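Local coordinates for protelomerase (Agrobacterium tumefaciens, PDB 4F43), which cuts DNA at replicated telomere sites and rejoins the strands as covalently closed hairpin ends, a telomere resolvase probably related in mechanism to tyrosine recombinases, at residues 125-130 and 262-267; 143-148 and 239-244; 219-224 and 234-239. The protein carries 1 engineered substitution. All blocks are in the same frame, centred on the assembly; numbering follows the deposited sequence.

Contact 1 of 3, residues 125-130 and 262-267; sequences RQVLKI and YGLRHL. With nucleotides of chain B.
In Val127, CG1 swings to the side away from the backbone N (chi1 174°), and that places this methyl, rather than CG2, in front of Leu264 and Leu267. Val127 CG1 meets Leu264 CD2 at 4.0 Å, the two side chains crossing obliquely, and reaches Leu267 CD2 at 4.3 Å. Leu128 joins through CD2, 4.5 Å from Leu267 CD2. All of this is methyl against methyl, with no polar bond between the segments. The axes of helices 125-130 and 263-267 stay 11.8 Å apart at 114°, a distance spanned by branched side chains. Phe249 and Ile148 extend the apolar layer around Val127 and Leu264.

The other face of segment 262-267 meets the hairpin DNA. Tyr262 N donates to OP1 of DG24 of chain B at 3.1 Å, while the Tyr262 ring lies obliquely against the backbone, its CD1 3.7 Å from C4' of DT23 of chain B. His266 brings NE2 within 3.4 Å of OP1 of DA13 of chain B, near the plane of the imidazole, and the same NE2 lies at the edge of the Tyr262 ring. Tyr262 OH and Tyr304 OH share a hydrogen bond. The Tyr-Gly-Leu-Arg sequence at this helix start is consistent with the His-x-x-Arg motif of tyrosine recombinases, with tyrosine in the histidine place.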
loop_
_atom_site.group_PDB
_atom_site.type_symbol
_atom_site.label_atom_id
_atom_site.label_comp_id
_atom_site.label_asym_id
_atom_site.label_seq_id
_atom_site.Cartn_x
_atom_site.Cartn_y
_atom_site.Cartn_z
ATOM N N ARG A 125 20.035 6.686 10.905
ATOM C CA ARG A 125 19.800 7.277 12.220
ATOM C C ARG A 125 19.280 8.703 12.081
ATOM O O ARG A 125 18.394 9.135 12.824
ATOM C CB ARG A 125 21.083 7.268 13.054
ATOM C CG ARG A 125 21.598 5.882 13.404
ATOM C CD ARG A 125 22.882 5.964 14.215
ATOM N NE ARG A 125 23.311 4.654 14.697
ATOM C CZ ARG A 125 22.936 4.128 15.859
ATOM N NH1 ARG A 125 22.121 4.801 16.660
ATOM N NH2 ARG A 125 23.375 2.929 16.218
ATOM N N GLN A 126 19.840 9.425 11.116
ATOM C CA GLN A 126 19.429 10.794 10.842
ATOM C C GLN A 126 17.985 10.831 10.358
ATOM O O GLN A 126 17.223 11.716 10.735
ATOM C CB GLN A 126 20.349 11.432 9.802
ATOM C CG GLN A 126 21.823 11.344 10.151
ATOM C CD GLN A 126 22.688 12.197 9.245
ATOM O OE1 GLN A 126 22.299 13.297 8.852
ATOM N NE2 GLN A 126 23.867 11.692 8.904
ATOM N N VAL A 127 17.616 9.862 9.527
ATOM C CA VAL A 127 16.253 9.762 9.017
ATOM C C VAL A 127 15.271 9.475 10.151
ATOM O O VAL A 127 14.213 10.105 10.248
ATOM C CB VAL A 127 16.134 8.656 7.947
ATOM C CG1 VAL A 127 14.682 8.466 7.533
ATOM C CG2 VAL A 127 17.000 8.985 6.742
ATOM N N LEU A 128 15.631 8.518 11.003
ATOM C CA LEU A 128 14.826 8.185 12.174
ATOM C C LEU A 128 14.630 9.407 13.063
ATOM O O LEU A 128 13.528 9.658 13.563
ATOM C CB LEU A 128 15.485 7.058 12.972
ATOM C CG LEU A 128 15.553 5.692 12.286
ATOM C CD1 LEU A 128 16.414 4.730 13.086
ATOM C CD2 LEU A 128 14.154 5.131 12.092
ATOM N N LYS A 129 15.705 10.167 13.250
ATOM C CA LYS A 129 15.641 11.395 14.033
ATOM C C LYS A 129 14.713 12.414 13.376
ATOM O O LYS A 129 13.965 13.112 14.060
ATOM C CB LYS A 129 17.037 11.994 14.212
ATOM C CG LYS A 129 17.052 13.271 15.036
ATOM C CD LYS A 129 16.595 13.012 16.463
ATOM C CE LYS A 129 16.218 14.306 17.167
ATOM N NZ LYS A 129 17.285 15.340 17.060
ATOM N N ILE A 130 14.764 12.490 12.049
ATOM C CA ILE A 130 13.903 13.398 11.299
ATOM C C ILE A 130 12.435 13.045 11.501
ATOM O O ILE A 130 11.607 13.926 11.735
ATOM C CB ILE A 130 14.235 13.398 9.790
ATOM C CG1 ILE A 130 15.589 14.060 9.538
ATOM C CG2 ILE A 130 13.163 14.135 9.002
ATOM C CD1 ILE A 130 16.017 14.042 8.087
ATOM N N TYR A 262 7.332 4.644 1.218
ATOM C CA TYR A 262 7.270 3.225 1.559
ATOM C C TYR A 262 8.620 2.675 2.018
ATOM O O TYR A 262 8.689 1.611 2.635
ATOM C CB TYR A 262 6.721 2.404 0.389
ATOM C CG TYR A 262 5.969 1.163 0.823
ATOM C CD1 TYR A 262 4.608 1.214 1.096
ATOM C CD2 TYR A 262 6.621 -0.055 0.967
ATOM C CE1 TYR A 262 3.915 0.083 1.496
ATOM C CE2 TYR A 262 5.937 -1.190 1.367
ATOM C CZ TYR A 262 4.586 -1.115 1.630
ATOM O OH TYR A 262 3.901 -2.241 2.026
ATOM N N GLY A 263 9.690 3.404 1.722
ATOM C CA GLY A 263 11.018 3.018 2.163
ATOM C C GLY A 263 11.136 3.052 3.675
ATOM O O GLY A 263 11.929 2.317 4.268
ATOM N N LEU A 264 10.333 3.908 4.301
ATOM C CA LEU A 264 10.315 4.038 5.753
ATOM C C LEU A 264 9.780 2.773 6.416
ATOM O O LEU A 264 10.107 2.479 7.562
ATOM C CB LEU A 264 9.469 5.244 6.164
ATOM C CG LEU A 264 9.921 6.605 5.630
ATOM C CD1 LEU A 264 8.935 7.692 6.028
ATOM C CD2 LEU A 264 11.316 6.934 6.133
ATOM N N ARG A 265 8.952 2.034 5.686
ATOM C CA ARG A 265 8.397 0.777 6.174
ATOM C C ARG A 265 9.469 -0.311 6.148
ATOM O O ARG A 265 9.608 -1.093 7.094
ATOM C CB ARG A 265 7.190 0.372 5.322
ATOM C CG ARG A 265 6.355 -0.764 5.885
ATOM C CD ARG A 265 4.944 -0.716 5.314
ATOM N NE ARG A 265 4.230 -1.980 5.462
ATOM C CZ ARG A 265 3.496 -2.310 6.521
ATOM N NH1 ARG A 265 3.380 -1.469 7.539
ATOM N NH2 ARG A 265 2.882 -3.486 6.560
ATOM N N HIS A 266 10.229 -0.344 5.056
ATOM C CA HIS A 266 11.366 -1.246 4.927
ATOM C C HIS A 266 12.383 -0.982 6.033
ATOM O O HIS A 266 12.816 -1.904 6.732
ATOM C CB HIS A 266 12.039 -1.061 3.564
ATOM C CG HIS A 266 11.199 -1.500 2.405
ATOM N ND1 HIS A 266 11.708 -1.643 1.133
ATOM C CD2 HIS A 266 9.888 -1.827 2.324
ATOM C CE1 HIS A 266 10.748 -2.042 0.318
ATOM N NE2 HIS A 266 9.633 -2.161 1.015
ATOM N N LEU A 267 12.757 0.286 6.182
ATOM C CA LEU A 267 13.711 0.692 7.207
ATOM C C LEU A 267 13.185 0.372 8.603
ATOM O O LEU A 267 13.944 -0.020 9.489
ATOM C CB LEU A 267 14.023 2.185 7.086
ATOM C CG LEU A 267 15.093 2.728 8.035
ATOM C CD1 LEU A 267 16.408 1.990 7.835
ATOM C CD2 LEU A 267 15.276 4.225 7.836
ATOM P P DA B 13 7.604 -3.131 -2.910
ATOM O OP1 DA B 13 8.031 -2.100 -1.938
ATOM O OP2 DA B 13 8.599 -4.060 -3.486
ATOM O "O5'" DA B 13 6.447 -4.006 -2.240
ATOM C "C5'" DA B 13 5.247 -3.378 -1.809
ATOM C "C4'" DA B 13 4.287 -4.403 -1.234
ATOM O "O4'" DA B 13 3.327 -4.786 -2.252
ATOM C "C3'" DA B 13 4.937 -5.699 -0.763
ATOM O "O3'" DA B 13 4.261 -6.179 0.391
ATOM C "C2'" DA B 13 4.736 -6.633 -1.950
ATOM C "C1'" DA B 13 3.359 -6.188 -2.427
ATOM N N9 DA B 13 3.086 -6.475 -3.831
ATOM C C8 DA B 13 3.986 -6.632 -4.846
ATOM N N7 DA B 13 3.429 -6.884 -6.008
ATOM C C5 DA B 13 2.071 -6.892 -5.735
ATOM C C6 DA B 13 0.932 -7.098 -6.540
ATOM N N6 DA B 13 0.972 -7.353 -7.853
ATOM N N1 DA B 13 -0.270 -7.033 -5.935
ATOM C C2 DA B 13 -0.334 -6.782 -4.625
ATOM N N3 DA B 13 0.662 -6.570 -3.769
ATOM C C4 DA B 13 1.845 -6.640 -4.396
ATOM P P DT B 23 -1.025 3.227 0.351
ATOM O OP1 DT B 23 -0.501 3.387 1.726
ATOM O OP2 DT B 23 -2.044 4.165 -0.164
ATOM O "O5'" DT B 23 0.209 3.235 -0.666
ATOM C "C5'" DT B 23 1.366 2.455 -0.388
ATOM C "C4'" DT B 23 2.361 2.539 -1.533
ATOM O "O4'" DT B 23 1.710 2.129 -2.764
ATOM C "C3'" DT B 23 2.927 3.931 -1.807
ATOM O "O3'" DT B 23 4.322 3.836 -2.085
ATOM C "C2'" DT B 23 2.152 4.392 -3.034
ATOM C "C1'" DT B 23 2.027 3.067 -3.771
ATOM N N1 DT B 23 0.979 3.040 -4.830
ATOM C C2 DT B 23 1.374 2.873 -6.135
ATOM O O2 DT B 23 2.538 2.746 -6.467
ATOM N N3 DT B 23 0.353 2.858 -7.045
ATOM C C4 DT B 23 -0.997 2.991 -6.795
ATOM O O4 DT B 23 -1.830 2.962 -7.700
ATOM C C5 DT B 23 -1.347 3.163 -5.406
ATOM C C7 DT B 23 -2.782 3.320 -4.999
ATOM C C6 DT B 23 -0.356 3.181 -4.504
ATOM P P DG B 24 5.198 5.164 -2.309
ATOM O OP1 DG B 24 6.568 4.897 -1.813
ATOM O OP2 DG B 24 4.428 6.314 -1.783
ATOM O "O5'" DG B 24 5.264 5.308 -3.900
ATOM C "C5'" DG B 24 6.081 4.418 -4.651
ATOM C "C4'" DG B 24 6.094 4.797 -6.123
ATOM O "O4'" DG B 24 4.766 4.634 -6.685
ATOM C "C3'" DG B 24 6.495 6.242 -6.426
ATOM O "O3'" DG B 24 7.374 6.251 -7.545
ATOM C "C2'" DG B 24 5.166 6.909 -6.764
ATOM C "C1'" DG B 24 4.505 5.757 -7.500
ATOM N N9 DG B 24 3.067 5.904 -7.714
ATOM C C8 DG B 24 2.063 6.002 -6.780
ATOM N N7 DG B 24 0.874 6.122 -7.309
ATOM C C5 DG B 24 1.103 6.102 -8.680
ATOM C C6 DG B 24 0.206 6.194 -9.774
ATOM O O6 DG B 24 -1.029 6.316 -9.758
ATOM N N1 DG B 24 0.876 6.128 -10.997
ATOM C C2 DG B 24 2.237 5.994 -11.140
ATOM N N2 DG B 24 2.711 5.949 -12.391
ATOM N N3 DG B 24 3.085 5.907 -10.128
ATOM C C4 DG B 24 2.448 5.968 -8.937
#

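Contact 2 of 3, residues 143-148 and 239-244; sequences IGIGLI and LLLRDT. With nucleotides of chain B.
Leu240 O is gripped twice by Thr244, the residue whose methyl packs on Ile145 across the contact. Thr244 OG1 donates to Leu240 O at 2.7 Å from above the carbonyl plane, and Thr244 N makes the ordinary helical bond to the same oxygen at 2.9 Å from the opposite face. With the hydroxyl turned back onto its own helix, Thr244 presents CG2 to helix 140-151, held anti to the backbone N. There it meets Ile145 CD1 at 3.6 Å, the end of a side chain that crosses it at a slant.

One bond further in, Ile145 CG1 lies 4.0 Å from Leu241 CD1, and here the two side chains run past each other in opposite directions. Ile145 thus serves both Leu241 and Thr244, through CG1 and CD1 respectively. Leu141, on the same helix as Ile145, also touches Leu241 and Thr244, and Phe159 and Pro261 touch Leu241.

Turned to the DNA, Arg242 stretches out from CG to NE. Its NE donates to OP2 of DT25 of chain B at 3.0 Å and 146°, the phosphate oxygen sitting at the guanidinium edge. Asp243 OD1 is a long 4.0 Å from Arg242 NH1 and well out of the guanidinium plane, so it can act through charge alone. Leu239 CD1 touches the thymine methyl C7 of DT25 of chain B at 4.0 Å.

The chemistry is therefore divided: the side of the helix facing 143-148 is hydrocarbon, its one hydroxyl satisfied internally, while the Arg242 charge is directed at the phosphate, where it probably offsets negative charge on the DNA backbone.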
loop_
_atom_site.group_PDB
_atom_site.type_symbol
_atom_site.label_atom_id
_atom_site.label_comp_id
_atom_site.label_asym_id
_atom_site.label_seq_id
_atom_site.Cartn_x
_atom_site.Cartn_y
_atom_site.Cartn_z
ATOM N N ILE A 143 3.406 15.031 10.747
ATOM C CA ILE A 143 3.105 14.059 11.790
ATOM C C ILE A 143 2.840 12.693 11.170
ATOM O O ILE A 143 3.251 11.664 11.708
ATOM C CB ILE A 143 1.876 14.481 12.619
ATOM C CG1 ILE A 143 2.063 15.890 13.183
ATOM C CG2 ILE A 143 1.619 13.487 13.743
ATOM C CD1 ILE A 143 0.912 16.354 14.046
ATOM N N GLY A 144 2.160 12.695 10.028
ATOM C CA GLY A 144 1.900 11.473 9.290
ATOM C C GLY A 144 3.178 10.801 8.826
ATOM O O GLY A 144 3.353 9.599 9.014
ATOM N N ILE A 145 4.070 11.583 8.223
ATOM C CA ILE A 145 5.361 11.077 7.763
ATOM C C ILE A 145 6.158 10.462 8.908
ATOM O O ILE A 145 6.646 9.331 8.809
ATOM C CB ILE A 145 6.207 12.198 7.137
ATOM C CG1 ILE A 145 5.438 12.881 6.008
ATOM C CG2 ILE A 145 7.533 11.647 6.632
ATOM C CD1 ILE A 145 5.991 14.233 5.641
ATOM N N GLY A 146 6.286 11.217 9.995
ATOM C CA GLY A 146 6.996 10.752 11.171
ATOM C C GLY A 146 6.382 9.490 11.739
ATOM O O GLY A 146 7.085 8.614 12.242
ATOM N N LEU A 147 5.058 9.397 11.654
ATOM C CA LEU A 147 4.340 8.221 12.125
ATOM C C LEU A 147 4.665 7.015 11.249
ATOM O O LEU A 147 4.820 5.905 11.748
ATOM C CB LEU A 147 2.833 8.484 12.139
ATOM C CG LEU A 147 2.089 8.103 13.418
ATOM C CD1 LEU A 147 2.899 8.496 14.639
ATOM C CD2 LEU A 147 0.727 8.778 13.448
ATOM N N ILE A 148 4.770 7.244 9.943
ATOM C CA ILE A 148 5.174 6.193 9.016
ATOM C C ILE A 148 6.581 5.717 9.351
ATOM O O ILE A 148 6.859 4.518 9.351
ATOM C CB ILE A 148 5.141 6.676 7.551
ATOM C CG1 ILE A 148 3.721 7.063 7.144
ATOM C CG2 ILE A 148 5.680 5.602 6.617
ATOM C CD1 ILE A 148 3.611 7.582 5.727
ATOM N N LEU A 239 0.636 13.368 -4.310
ATOM C CA LEU A 239 1.714 14.197 -4.849
ATOM C C LEU A 239 2.368 15.084 -3.789
ATOM O O LEU A 239 3.585 15.278 -3.799
ATOM C CB LEU A 239 1.217 15.050 -6.022
ATOM C CG LEU A 239 0.999 14.352 -7.370
ATOM C CD1 LEU A 239 2.185 13.460 -7.715
ATOM C CD2 LEU A 239 -0.304 13.564 -7.399
ATOM N N LEU A 240 1.557 15.618 -2.882
ATOM C CA LEU A 240 2.058 16.470 -1.808
ATOM C C LEU A 240 2.973 15.681 -0.875
ATOM O O LEU A 240 4.067 16.132 -0.526
ATOM C CB LEU A 240 0.894 17.073 -1.021
ATOM C CG LEU A 240 1.251 18.076 0.077
ATOM C CD1 LEU A 240 1.959 19.284 -0.514
ATOM C CD2 LEU A 240 0.005 18.502 0.840
ATOM N N LEU A 241 2.508 14.500 -0.479
ATOM C CA LEU A 241 3.282 13.591 0.358
ATOM C C LEU A 241 4.578 13.219 -0.352
ATOM O O LEU A 241 5.659 13.211 0.249
ATOM C CB LEU A 241 2.463 12.330 0.650
ATOM C CG LEU A 241 3.020 11.293 1.629
ATOM C CD1 LEU A 241 2.934 11.797 3.059
ATOM C CD2 LEU A 241 2.278 9.975 1.482
ATOM N N ARG A 242 4.455 12.925 -1.643
ATOM C CA ARG A 242 5.593 12.546 -2.471
ATOM C C ARG A 242 6.667 13.626 -2.506
ATOM O O ARG A 242 7.845 13.336 -2.327
ATOM C CB ARG A 242 5.133 12.217 -3.892
ATOM C CG ARG A 242 6.265 12.030 -4.887
ATOM C CD ARG A 242 5.745 11.462 -6.195
ATOM N NE ARG A 242 6.758 11.479 -7.246
ATOM C CZ ARG A 242 6.833 12.407 -8.194
ATOM N NH1 ARG A 242 5.951 13.395 -8.226
ATOM N NH2 ARG A 242 7.787 12.345 -9.113
ATOM N N ASP A 243 6.259 14.871 -2.733
ATOM C CA ASP A 243 7.216 15.974 -2.812
ATOM C C ASP A 243 7.770 16.388 -1.450
ATOM O O ASP A 243 8.903 16.865 -1.353
ATOM C CB ASP A 243 6.610 17.175 -3.538
ATOM C CG ASP A 243 6.919 17.169 -5.021
ATOM O OD1 ASP A 243 6.156 16.546 -5.789
ATOM O OD2 ASP A 243 7.931 17.784 -5.420
ATOM N N THR A 244 6.972 16.212 -0.402
ATOM C CA THR A 244 7.444 16.495 0.948
ATOM C C THR A 244 8.514 15.481 1.349
ATOM O O THR A 244 9.526 15.842 1.954
ATOM C CB THR A 244 6.297 16.504 1.969
ATOM O OG1 THR A 244 5.281 17.420 1.542
ATOM C CG2 THR A 244 6.812 16.926 3.335
ATOM P P DT B 25 8.234 7.564 -7.895
ATOM O OP1 DT B 25 9.658 7.170 -7.967
ATOM O OP2 DT B 25 7.816 8.647 -6.976
ATOM O "O5'" DT B 25 7.748 7.949 -9.370
ATOM C "C5'" DT B 25 7.975 7.030 -10.435
ATOM C "C4'" DT B 25 7.272 7.448 -11.717
ATOM O "O4'" DT B 25 5.837 7.503 -11.509
ATOM C "C3'" DT B 25 7.670 8.815 -12.276
ATOM O "O3'" DT B 25 8.037 8.680 -13.649
ATOM C "C2'" DT B 25 6.408 9.659 -12.110
ATOM C "C1'" DT B 25 5.341 8.587 -12.262
ATOM N N1 DT B 25 3.997 8.960 -11.741
ATOM C C2 DT B 25 2.964 9.155 -12.631
ATOM O O2 DT B 25 3.089 9.042 -13.837
ATOM N N3 DT B 25 1.769 9.492 -12.049
ATOM C C4 DT B 25 1.508 9.649 -10.702
ATOM O O4 DT B 25 0.394 9.953 -10.287
ATOM C C5 DT B 25 2.634 9.428 -9.828
ATOM C C7 DT B 25 2.476 9.569 -8.342
ATOM C C6 DT B 25 3.809 9.098 -10.382
#

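Contact 3 of 3, residues 219-224 and 234-239; sequences SGQGKL and SSETRL. With nucleotides of chain B.
Glu236 OE1 is the meeting point of the two segments: it lies 3.3 Å from Leu224 CD2 and 3.8 Å from Gln221 NE2. The second distance is too long for a hydrogen bond, and the Gln221 amide and Glu236 carboxylate stand 88° apart. No bond joins the segments; a carboxylate oxygen rests on a leucine methyl with an amide nearby, at the surface. Glu236 and Gln221 approach from opposite directions, each bent at its second torsion, whereas Leu224 crosses the glutamate at about a right angle.

Next along the helix, Thr237 OG1 bonds to Trp225 NE1, a hydrogen bond that does join helices 220-225 and 230-248. At the start of the other helix, Ser219 is the N-cap, its OG accepting a weak bond from Gly222 N at 3.2 Å and also hydrogen-bonded to Leu216 O.

On the DNA side, Arg238 folds at its second and third torsions to lay the guanidinium against DT23 of chain B. Arg238 NH2 donates to OP2 of that nucleotide at 3.0 Å, nearly straight at 175° and in the guanidinium plane, while the sugar C2' sits over one face near the rim.

An N-capped helix, 220-225, thus leans by its surface on a helix of the telomere resolvase catalytic domain that grips the DNA backbone.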
loop_
_atom_site.group_PDB
_atom_site.type_symbol
_atom_site.label_atom_id
_atom_site.label_comp_id
_atom_site.label_asym_id
_atom_site.label_seq_id
_atom_site.Cartn_x
_atom_site.Cartn_y
_atom_site.Cartn_z
ATOM N N SER A 219 -7.184 16.874 14.185
ATOM C CA SER A 219 -6.980 18.006 13.290
ATOM C C SER A 219 -8.060 18.032 12.212
ATOM O O SER A 219 -8.798 17.064 12.041
ATOM C CB SER A 219 -5.589 17.947 12.652
ATOM O OG SER A 219 -5.406 16.740 11.933
ATOM N N GLY A 220 -8.148 19.144 11.489
ATOM C CA GLY A 220 -9.137 19.298 10.438
ATOM C C GLY A 220 -8.875 18.381 9.260
ATOM O O GLY A 220 -9.751 17.617 8.843
ATOM N N GLN A 221 -7.661 18.457 8.724
ATOM C CA GLN A 221 -7.248 17.595 7.624
ATOM C C GLN A 221 -7.283 16.132 8.057
ATOM O O GLN A 221 -7.480 15.236 7.238
ATOM C CB GLN A 221 -5.845 17.976 7.144
ATOM C CG GLN A 221 -5.360 17.183 5.942
ATOM C CD GLN A 221 -6.249 17.366 4.729
ATOM O OE1 GLN A 221 -6.588 18.489 4.358
ATOM N NE2 GLN A 221 -6.637 16.260 4.107
ATOM N N GLY A 222 -7.093 15.903 9.353
ATOM C CA GLY A 222 -7.180 14.569 9.917
ATOM C C GLY A 222 -8.590 14.017 9.840
ATOM O O GLY A 222 -8.791 12.848 9.516
ATOM N N LYS A 223 -9.571 14.864 10.138
ATOM C CA LYS A 223 -10.973 14.478 10.023
ATOM C C LYS A 223 -11.355 14.321 8.559
ATOM O O LYS A 223 -12.204 13.499 8.211
ATOM C CB LYS A 223 -11.879 15.515 10.690
ATOM C CG LYS A 223 -11.763 15.564 12.205
ATOM C CD LYS A 223 -12.107 14.219 12.827
ATOM C CE LYS A 223 -13.535 13.800 12.506
ATOM N NZ LYS A 223 -13.833 12.427 13.005
ATOM N N LEU A 224 -10.722 15.118 7.705
ATOM C CA LEU A 224 -10.946 15.036 6.268
ATOM C C LEU A 224 -10.358 13.745 5.699
ATOM O O LEU A 224 -10.804 13.249 4.664
ATOM C CB LEU A 224 -10.339 16.258 5.571
ATOM C CG LEU A 224 -10.483 16.365 4.049
ATOM C CD1 LEU A 224 -11.941 16.257 3.633
ATOM C CD2 LEU A 224 -9.875 17.666 3.547
ATOM N N SER A 234 -5.545 9.224 -2.614
ATOM C CA SER A 234 -4.561 9.429 -3.668
ATOM C C SER A 234 -4.651 10.843 -4.230
ATOM O O SER A 234 -3.698 11.618 -4.135
ATOM C CB SER A 234 -4.745 8.404 -4.789
ATOM O OG SER A 234 -4.468 7.090 -4.331
ATOM N N SER A 235 -5.808 11.179 -4.795
ATOM C CA SER A 235 -6.008 12.489 -5.412
ATOM C C SER A 235 -5.820 13.642 -4.426
ATOM O O SER A 235 -5.441 14.747 -4.815
ATOM C CB SER A 235 -7.394 12.570 -6.056
ATOM O OG SER A 235 -7.544 11.592 -7.073
ATOM N N GLU A 236 -6.078 13.375 -3.149
ATOM C CA GLU A 236 -5.981 14.397 -2.111
ATOM C C GLU A 236 -4.546 14.654 -1.655
ATOM O O GLU A 236 -4.139 15.804 -1.491
ATOM C CB GLU A 236 -6.833 14.006 -0.900
ATOM C CG GLU A 236 -6.723 14.950 0.287
ATOM C CD GLU A 236 -7.733 16.078 0.234
ATOM O OE1 GLU A 236 -8.764 15.982 0.934
ATOM O OE2 GLU A 236 -7.498 17.060 -0.501
ATOM N N THR A 237 -3.780 13.585 -1.458
ATOM C CA THR A 237 -2.515 13.699 -0.736
ATOM C C THR A 237 -1.269 13.205 -1.486
ATOM O O THR A 237 -0.171 13.701 -1.239
ATOM C CB THR A 237 -2.612 12.984 0.636
ATOM O OG1 THR A 237 -3.824 13.376 1.292
ATOM C CG2 THR A 237 -1.428 13.330 1.528
ATOM N N ARG A 238 -1.445 12.255 -2.404
ATOM C CA ARG A 238 -0.316 11.533 -3.014
ATOM C C ARG A 238 0.881 12.389 -3.445
ATOM O O ARG A 238 2.005 12.160 -2.997
ATOM C CB ARG A 238 -0.781 10.682 -4.199
ATOM C CG ARG A 238 0.289 9.743 -4.734
ATOM C CD ARG A 238 0.610 8.660 -3.718
ATOM N NE ARG A 238 -0.508 7.738 -3.541
ATOM C CZ ARG A 238 -0.610 6.865 -2.545
ATOM N NH1 ARG A 238 0.338 6.795 -1.619
ATOM N NH2 ARG A 238 -1.664 6.065 -2.468
ATOM N N LEU A 239 0.636 13.368 -4.310
ATOM C CA LEU A 239 1.714 14.197 -4.849
ATOM C C LEU A 239 2.368 15.084 -3.789
ATOM O O LEU A 239 3.585 15.278 -3.799
ATOM C CB LEU A 239 1.217 15.050 -6.022
ATOM C CG LEU A 239 0.999 14.352 -7.370
ATOM C CD1 LEU A 239 2.185 13.460 -7.715
ATOM C CD2 LEU A 239 -0.304 13.564 -7.399
ATOM P P DT B 23 -1.025 3.227 0.351
ATOM O OP1 DT B 23 -0.501 3.387 1.726
ATOM O OP2 DT B 23 -2.044 4.165 -0.164
ATOM O "O5'" DT B 23 0.209 3.235 -0.666
ATOM C "C5'" DT B 23 1.366 2.455 -0.388
ATOM C "C4'" DT B 23 2.361 2.539 -1.533
ATOM O "O4'" DT B 23 1.710 2.129 -2.764
ATOM C "C3'" DT B 23 2.927 3.931 -1.807
ATOM O "O3'" DT B 23 4.322 3.836 -2.085
ATOM C "C2'" DT B 23 2.152 4.392 -3.034
ATOM C "C1'" DT B 23 2.027 3.067 -3.771
ATOM N N1 DT B 23 0.979 3.040 -4.830
ATOM C C2 DT B 23 1.374 2.873 -6.135
ATOM O O2 DT B 23 2.538 2.746 -6.467
ATOM N N3 DT B 23 0.353 2.858 -7.045
ATOM C C4 DT B 23 -0.997 2.991 -6.795
ATOM O O4 DT B 23 -1.830 2.962 -7.700
ATOM C C5 DT B 23 -1.347 3.163 -5.406
ATOM C C7 DT B 23 -2.782 3.320 -4.999
ATOM C C6 DT B 23 -0.356 3.181 -4.504
#

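How the contacts relate
The chain is a fragment of a longer protein, and all three contacts belong to its telomere resolvase catalytic domain. Along the chain each encloses the next: contact 1 is closed by the outermost segments, contact 2 lies within it, and contact 3 within contact 2. Contacts 2 and 3 share helix 230-248 and meet at Leu239, their centres 11 Å apart. Contacts 1 and 2, 12 Å apart by centres, touch where Leu264 CD1 packs on Ile145 O, so helix 140-151 links them. Contacts 1 and 3 lie 22 Å apart by centres and do not meet. Helix 230-248 and segment 262-267 supply the DNA-contacting residues of all three contacts, along one hairpin.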